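Local coordinates for protein fructose transport system repressor FruR (Pseudomonas putida, PDB 3O74) that probably binds DNA as a dual transcriptional regulator of the LacI family, repressing or activating genes, with fructose 1-phosphate as its preferred effector, at residues I8-E13 with S40-D45; D45-L50 with V64-P69. All coordinates share one frame; numbering follows the deposited sequence.

Contact 1: I8-E13 with S40-D45; sequences ILPDLE and SDDQPD
Pro10 turns the CB corner of its ring to the carboxylate of Asp42 just beyond the end of strand 4-9, its CB 3.8 Å from Asp42 CG. Beside this van der Waals touch runs a backbone hydrogen bond from Ser40 N to Leu9 O, 2.9 Å long and nearly straight (162° at the hydrogen), which carries the pairing of strands 4-9 and 34-39 one step past the second strand. Ser40 OG, turned between its own backbone N and carbonyl carbon (chi1 69°), sits 3.5 Å from Pro10 CA and accepts a 3.0 Å hydrogen bond from Asp42 N, an ST turn. This bond lies within a type I' turn from Ser40 to Gln43, closed by Gln43 N to Ser40 O, whose last residue, Gln43, is the N-cap of helix 44-56. Further out, Asp41 OD2 is hydrogen-bonded to Gln26 of the second subunit. These two loops close strand ends at the C-terminal edge of the parallel sheet, where periplasmic-binding-protein folds place their ligand cleft; a glycerol, probably from the crystallisation liquor, lies about 5 Å from the Pro10 side chain. Salt-bridged to Arg90 through OD1, the Asp42 carboxylate is probably ionised, and Pro10 CB touches it without competing for its oxygens.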
loop_
_atom_site.group_PDB
_atom_site.type_symbol
_atom_site.label_atom_id
_atom_site.label_comp_id
_atom_site.label_asym_id
_atom_site.label_seq_id
_atom_site.Cartn_x
_atom_site.Cartn_y
_atom_site.Cartn_z
ATOM N N ILE B 8 0.049 8.269 12.825
ATOM C CA ILE B 8 -0.688 7.068 13.182
ATOM C C ILE B 8 -1.781 6.847 12.153
ATOM O O ILE B 8 -2.690 7.672 12.020
ATOM C CB ILE B 8 -1.352 7.207 14.560
ATOM C CG1 ILE B 8 -0.296 7.327 15.657
ATOM C CG2 ILE B 8 -2.268 6.023 14.829
ATOM C CD1 ILE B 8 -0.884 7.554 17.037
ATOM N N LEU B 9 -1.702 5.738 11.426
ATOM C CA LEU B 9 -2.724 5.416 10.439
ATOM C C LEU B 9 -3.334 4.039 10.719
ATOM O O LEU B 9 -2.739 3.223 11.427
ATOM C CB LEU B 9 -2.157 5.530 9.022
ATOM C CG LEU B 9 -0.860 4.781 8.721
ATOM C CD1 LEU B 9 -1.142 3.310 8.465
ATOM C CD2 LEU B 9 -0.146 5.396 7.530
ATOM N N PRO B 10 -4.539 3.788 10.186
ATOM C CA PRO B 10 -5.262 2.563 10.538
ATOM C C PRO B 10 -4.748 1.317 9.832
ATOM O O PRO B 10 -4.849 0.227 10.387
ATOM C CB PRO B 10 -6.692 2.853 10.068
ATOM C CG PRO B 10 -6.750 4.321 9.832
ATOM C CD PRO B 10 -5.377 4.706 9.401
ATOM N N ASP B 11 -4.215 1.469 8.626
ATOM C CA ASP B 11 -3.908 0.307 7.802
ATOM C C ASP B 11 -2.820 0.598 6.782
ATOM O O ASP B 11 -3.015 1.363 5.838
ATOM C CB ASP B 11 -5.177 -0.175 7.096
ATOM C CG ASP B 11 -4.973 -1.478 6.339
ATOM O OD1 ASP B 11 -3.836 -2.000 6.316
ATOM O OD2 ASP B 11 -5.959 -1.981 5.763
ATOM N N LEU B 12 -1.673 -0.038 6.981
ATOM C CA LEU B 12 -0.531 0.129 6.093
ATOM C C LEU B 12 -0.829 -0.351 4.678
ATOM O O LEU B 12 -0.209 0.105 3.718
ATOM C CB LEU B 12 0.670 -0.635 6.647
ATOM C CG LEU B 12 1.291 -0.059 7.918
ATOM C CD1 LEU B 12 2.225 -1.066 8.575
ATOM C CD2 LEU B 12 2.023 1.231 7.594
ATOM N N GLU B 13 -1.773 -1.280 4.554
ATOM C CA GLU B 13 -2.091 -1.859 3.251
ATOM C C GLU B 13 -3.092 -1.028 2.445
ATOM O O GLU B 13 -3.287 -1.268 1.253
ATOM C CB GLU B 13 -2.580 -3.302 3.401
ATOM C CG GLU B 13 -1.493 -4.287 3.782
ATOM C CD GLU B 13 -2.019 -5.702 3.935
ATOM O OE1 GLU B 13 -3.253 -5.881 4.030
ATOM O OE2 GLU B 13 -1.192 -6.635 3.962
ATOM N N SER B 40 -2.171 1.458 13.696
ATOM C CA SER B 40 -3.043 1.039 14.785
ATOM C C SER B 40 -3.810 -0.222 14.407
ATOM O O SER B 40 -4.376 -0.899 15.265
ATOM C CB SER B 40 -4.058 2.139 15.082
ATOM O OG SER B 40 -4.978 2.249 14.010
ATOM N N ASP B 41 -3.845 -0.520 13.113
ATOM C CA ASP B 41 -4.657 -1.618 12.610
ATOM C C ASP B 41 -6.133 -1.381 12.926
ATOM O O ASP B 41 -6.909 -2.327 13.047
ATOM C CB ASP B 41 -4.193 -2.947 13.204
ATOM C CG ASP B 41 -3.937 -3.993 12.145
ATOM O OD1 ASP B 41 -4.902 -4.668 11.737
ATOM O OD2 ASP B 41 -2.772 -4.134 11.714
ATOM N N ASP B 42 -6.510 -0.113 13.062
ATOM C CA ASP B 42 -7.887 0.261 13.381
ATOM C C ASP B 42 -8.369 -0.319 14.715
ATOM O O ASP B 42 -9.571 -0.417 14.958
ATOM C CB ASP B 42 -8.840 -0.129 12.242
ATOM C CG ASP B 42 -9.581 1.071 11.663
ATOM O OD1 ASP B 42 -9.637 2.117 12.341
ATOM O OD2 ASP B 42 -10.108 0.973 10.536
ATOM N N GLN B 43 -7.429 -0.701 15.574
ATOM C CA GLN B 43 -7.761 -1.187 16.911
ATOM C C GLN B 43 -7.470 -0.113 17.955
ATOM O O GLN B 43 -6.331 0.347 18.075
ATOM C CB GLN B 43 -6.964 -2.453 17.234
ATOM C CG GLN B 43 -7.063 -3.543 16.178
ATOM C CD GLN B 43 -8.408 -4.241 16.179
ATOM O OE1 GLN B 43 -8.731 -4.990 17.102
ATOM N NE2 GLN B 43 -9.202 -4.001 15.141
ATOM N N PRO B 44 -8.497 0.286 18.718
ATOM C CA PRO B 44 -8.392 1.363 19.705
ATOM C C PRO B 44 -7.281 1.168 20.732
ATOM O O PRO B 44 -6.671 2.156 21.136
ATOM C CB PRO B 44 -9.758 1.337 20.389
ATOM C CG PRO B 44 -10.679 0.839 19.334
ATOM C CD PRO B 44 -9.883 -0.194 18.578
ATOM N N ASP B 45 -7.022 -0.067 21.154
ATOM C CA ASP B 45 -5.983 -0.297 22.155
ATOM C C ASP B 45 -4.583 -0.159 21.567
ATOM O O ASP B 45 -3.660 0.285 22.246
ATOM C CB ASP B 45 -6.131 -1.663 22.821
ATOM C CG ASP B 45 -5.132 -1.864 23.948
ATOM O OD1 ASP B 45 -4.274 -2.766 23.839
ATOM O OD2 ASP B 45 -5.194 -1.104 24.938
#

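Contact 2: D45-L50 with V64-P69; sequences DSERQL and VASCLP
Glu47, on the first turn of helix 44-56, reaches across to the loop that follows strand 61-64, joining the helix of one beta-alpha-beta crossover to the C-terminal end of the strand it leads into. With CG anti to the backbone N (chi1 177°), the side chain starts out toward the loop and, extended, brings its carboxylate among backbone and hydroxyl donors. Cys67 N gives a 2.8 Å hydrogen bond to Glu47 OE1 on the syn lone pair, at 162° about the hydrogen. The other oxygen, OE2, accepts from Ser66 OG at 2.7 Å, also on the syn side though 21° out of the carboxylate plane. A bridging water donates to both Glu47 OE1 and Ala65 O, and Tyr75 of helix 74-80 is a further partner of OE2. Gripped at both oxygens, the group is fixed in rotation, and so many donors would be expected to stabilise its charge in this buried setting. Ser66 OG is used twice, since it also accepts from Leu68 N at 3.1 Å, an ST turn that sets the loop's course. Leu68 meets Glu47 from the opposite direction, its CG 3.7 Å from Glu47 CD, while Val64 CG2 lies at a similar distance from OE2.

Toward the solvent side the packing is slacker. There Arg48 extends along the partly exposed side, held by a salt bridge to Asp72, and the poorly ordered Pro69 approaches it only distantly, CD to Arg48 NH2 being 4.2 Å. Leu68 bridges the two regions: its CD2 methyl rests off-centre over one face of the Arg48 guanidinium, 4.0 Å from CZ.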
loop_
_atom_site.group_PDB
_atom_site.type_symbol
_atom_site.label_atom_id
_atom_site.label_comp_id
_atom_site.label_asym_id
_atom_site.label_seq_id
_atom_site.Cartn_x
_atom_site.Cartn_y
_atom_site.Cartn_z
ATOM N N ASP B 45 -7.022 -0.067 21.154
ATOM C CA ASP B 45 -5.983 -0.297 22.155
ATOM C C ASP B 45 -4.583 -0.159 21.567
ATOM O O ASP B 45 -3.660 0.285 22.246
ATOM C CB ASP B 45 -6.131 -1.663 22.821
ATOM C CG ASP B 45 -5.132 -1.864 23.948
ATOM O OD1 ASP B 45 -4.274 -2.766 23.839
ATOM O OD2 ASP B 45 -5.194 -1.104 24.938
ATOM N N SER B 46 -4.429 -0.554 20.309
ATOM C CA SER B 46 -3.161 -0.380 19.616
ATOM C C SER B 46 -2.873 1.106 19.425
ATOM O O SER B 46 -1.740 1.554 19.579
ATOM C CB SER B 46 -3.179 -1.092 18.265
ATOM O OG SER B 46 -3.325 -2.491 18.429
ATOM N N GLU B 47 -3.906 1.872 19.095
ATOM C CA GLU B 47 -3.716 3.299 18.881
ATOM C C GLU B 47 -3.281 3.990 20.165
ATOM O O GLU B 47 -2.413 4.859 20.144
ATOM C CB GLU B 47 -4.977 3.962 18.336
ATOM C CG GLU B 47 -4.826 5.466 18.171
ATOM C CD GLU B 47 -5.952 6.077 17.367
ATOM O OE1 GLU B 47 -6.649 5.325 16.658
ATOM O OE2 GLU B 47 -6.138 7.310 17.441
ATOM N N ARG B 48 -3.884 3.602 21.282
ATOM C CA ARG B 48 -3.519 4.186 22.564
ATOM C C ARG B 48 -2.073 3.851 22.923
ATOM O O ARG B 48 -1.364 4.674 23.502
ATOM C CB ARG B 48 -4.487 3.747 23.664
ATOM C CG ARG B 48 -5.904 4.266 23.454
ATOM C CD ARG B 48 -6.764 4.101 24.696
ATOM N NE ARG B 48 -8.165 4.419 24.430
ATOM C CZ ARG B 48 -9.091 3.512 24.134
ATOM N NH1 ARG B 48 -8.763 2.227 24.073
ATOM N NH2 ARG B 48 -10.343 3.884 23.904
ATOM N N GLN B 49 -1.634 2.649 22.562
ATOM C CA GLN B 49 -0.233 2.274 22.727
ATOM C C GLN B 49 0.685 3.174 21.895
ATOM O O GLN B 49 1.770 3.545 22.337
ATOM C CB GLN B 49 -0.008 0.809 22.341
ATOM C CG GLN B 49 -0.673 -0.199 23.261
ATOM C CD GLN B 49 -0.067 -1.588 23.142
ATOM O OE1 GLN B 49 0.089 -2.123 22.042
ATOM N NE2 GLN B 49 0.276 -2.179 24.282
ATOM N N LEU B 50 0.251 3.512 20.686
ATOM C CA LEU B 50 1.053 4.357 19.807
ATOM C C LEU B 50 1.087 5.800 20.300
ATOM O O LEU B 50 2.083 6.501 20.126
ATOM C CB LEU B 50 0.540 4.288 18.366
ATOM C CG LEU B 50 0.711 2.920 17.699
ATOM C CD1 LEU B 50 0.181 2.943 16.277
ATOM C CD2 LEU B 50 2.169 2.515 17.716
ATOM N N VAL B 64 -2.742 12.013 12.618
ATOM C CA VAL B 64 -3.479 10.822 13.017
ATOM C C VAL B 64 -4.800 10.625 12.276
ATOM O O VAL B 64 -5.585 11.556 12.116
ATOM C CB VAL B 64 -3.717 10.795 14.558
ATOM C CG1 VAL B 64 -4.493 12.026 15.014
ATOM C CG2 VAL B 64 -4.433 9.521 14.978
ATOM N N ALA B 65 -5.012 9.398 11.811
ATOM C CA ALA B 65 -6.315 8.950 11.347
ATOM C C ALA B 65 -6.817 7.993 12.418
ATOM O O ALA B 65 -6.460 6.814 12.431
ATOM C CB ALA B 65 -6.191 8.249 10.017
ATOM N N SER B 66 -7.629 8.521 13.327
ATOM C CA SER B 66 -7.965 7.829 14.562
ATOM C C SER B 66 -9.077 6.795 14.400
ATOM O O SER B 66 -9.914 6.898 13.504
ATOM C CB SER B 66 -8.359 8.852 15.629
ATOM O OG SER B 66 -8.593 8.233 16.881
ATOM N N CYS B 67 -9.082 5.801 15.282
ATOM C CA CYS B 67 -10.175 4.838 15.330
ATOM C C CYS B 67 -10.874 4.894 16.686
ATOM O O CYS B 67 -11.723 4.060 16.987
ATOM C CB CYS B 67 -9.674 3.418 15.042
ATOM S SG CYS B 67 -8.603 2.712 16.313
ATOM N N LEU B 68 -10.511 5.885 17.498
ATOM C CA LEU B 68 -11.057 6.025 18.848
ATOM C C LEU B 68 -12.468 6.621 18.856
ATOM O O LEU B 68 -12.871 7.283 17.901
ATOM C CB LEU B 68 -10.121 6.871 19.723
ATOM C CG LEU B 68 -8.677 6.390 19.910
ATOM C CD1 LEU B 68 -7.916 7.327 20.836
ATOM C CD2 LEU B 68 -8.643 4.969 20.448
ATOM N N PRO B 69 -13.227 6.373 19.936
ATOM C CA PRO B 69 -14.546 6.992 20.119
ATOM C C PRO B 69 -14.407 8.482 20.401
ATOM O O PRO B 69 -13.415 8.889 21.005
ATOM C CB PRO B 69 -15.099 6.283 21.361
ATOM C CG PRO B 69 -14.268 5.054 21.525
ATOM C CD PRO B 69 -12.919 5.403 20.998
HETATM O O HOH W 1 -5.717 4.673 14.001
#

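In the fold
Both contacts are largely buried and lie in the same half of the chain, their centres about 7 Å apart, and both draw on helix 44-56: contact 1 on the turn that leads into it, contact 2 on its first turns. They meet directly through a probable backbone hydrogen bond from Ala65 N to Ile8 O, where neighbouring strands 4-9 and 61-64 run out, and Asp42 packs on Cys67. Contact 1 is the smaller, joining two loops mainly through backbone and a proline ring, with its acids turned to Arg90 and the second subunit. Contact 2 instead buries a carboxylate in a hydrogen-bonded network, and its partly exposed side carries an arginine whose salt bridge goes to Asp72, outside both segments.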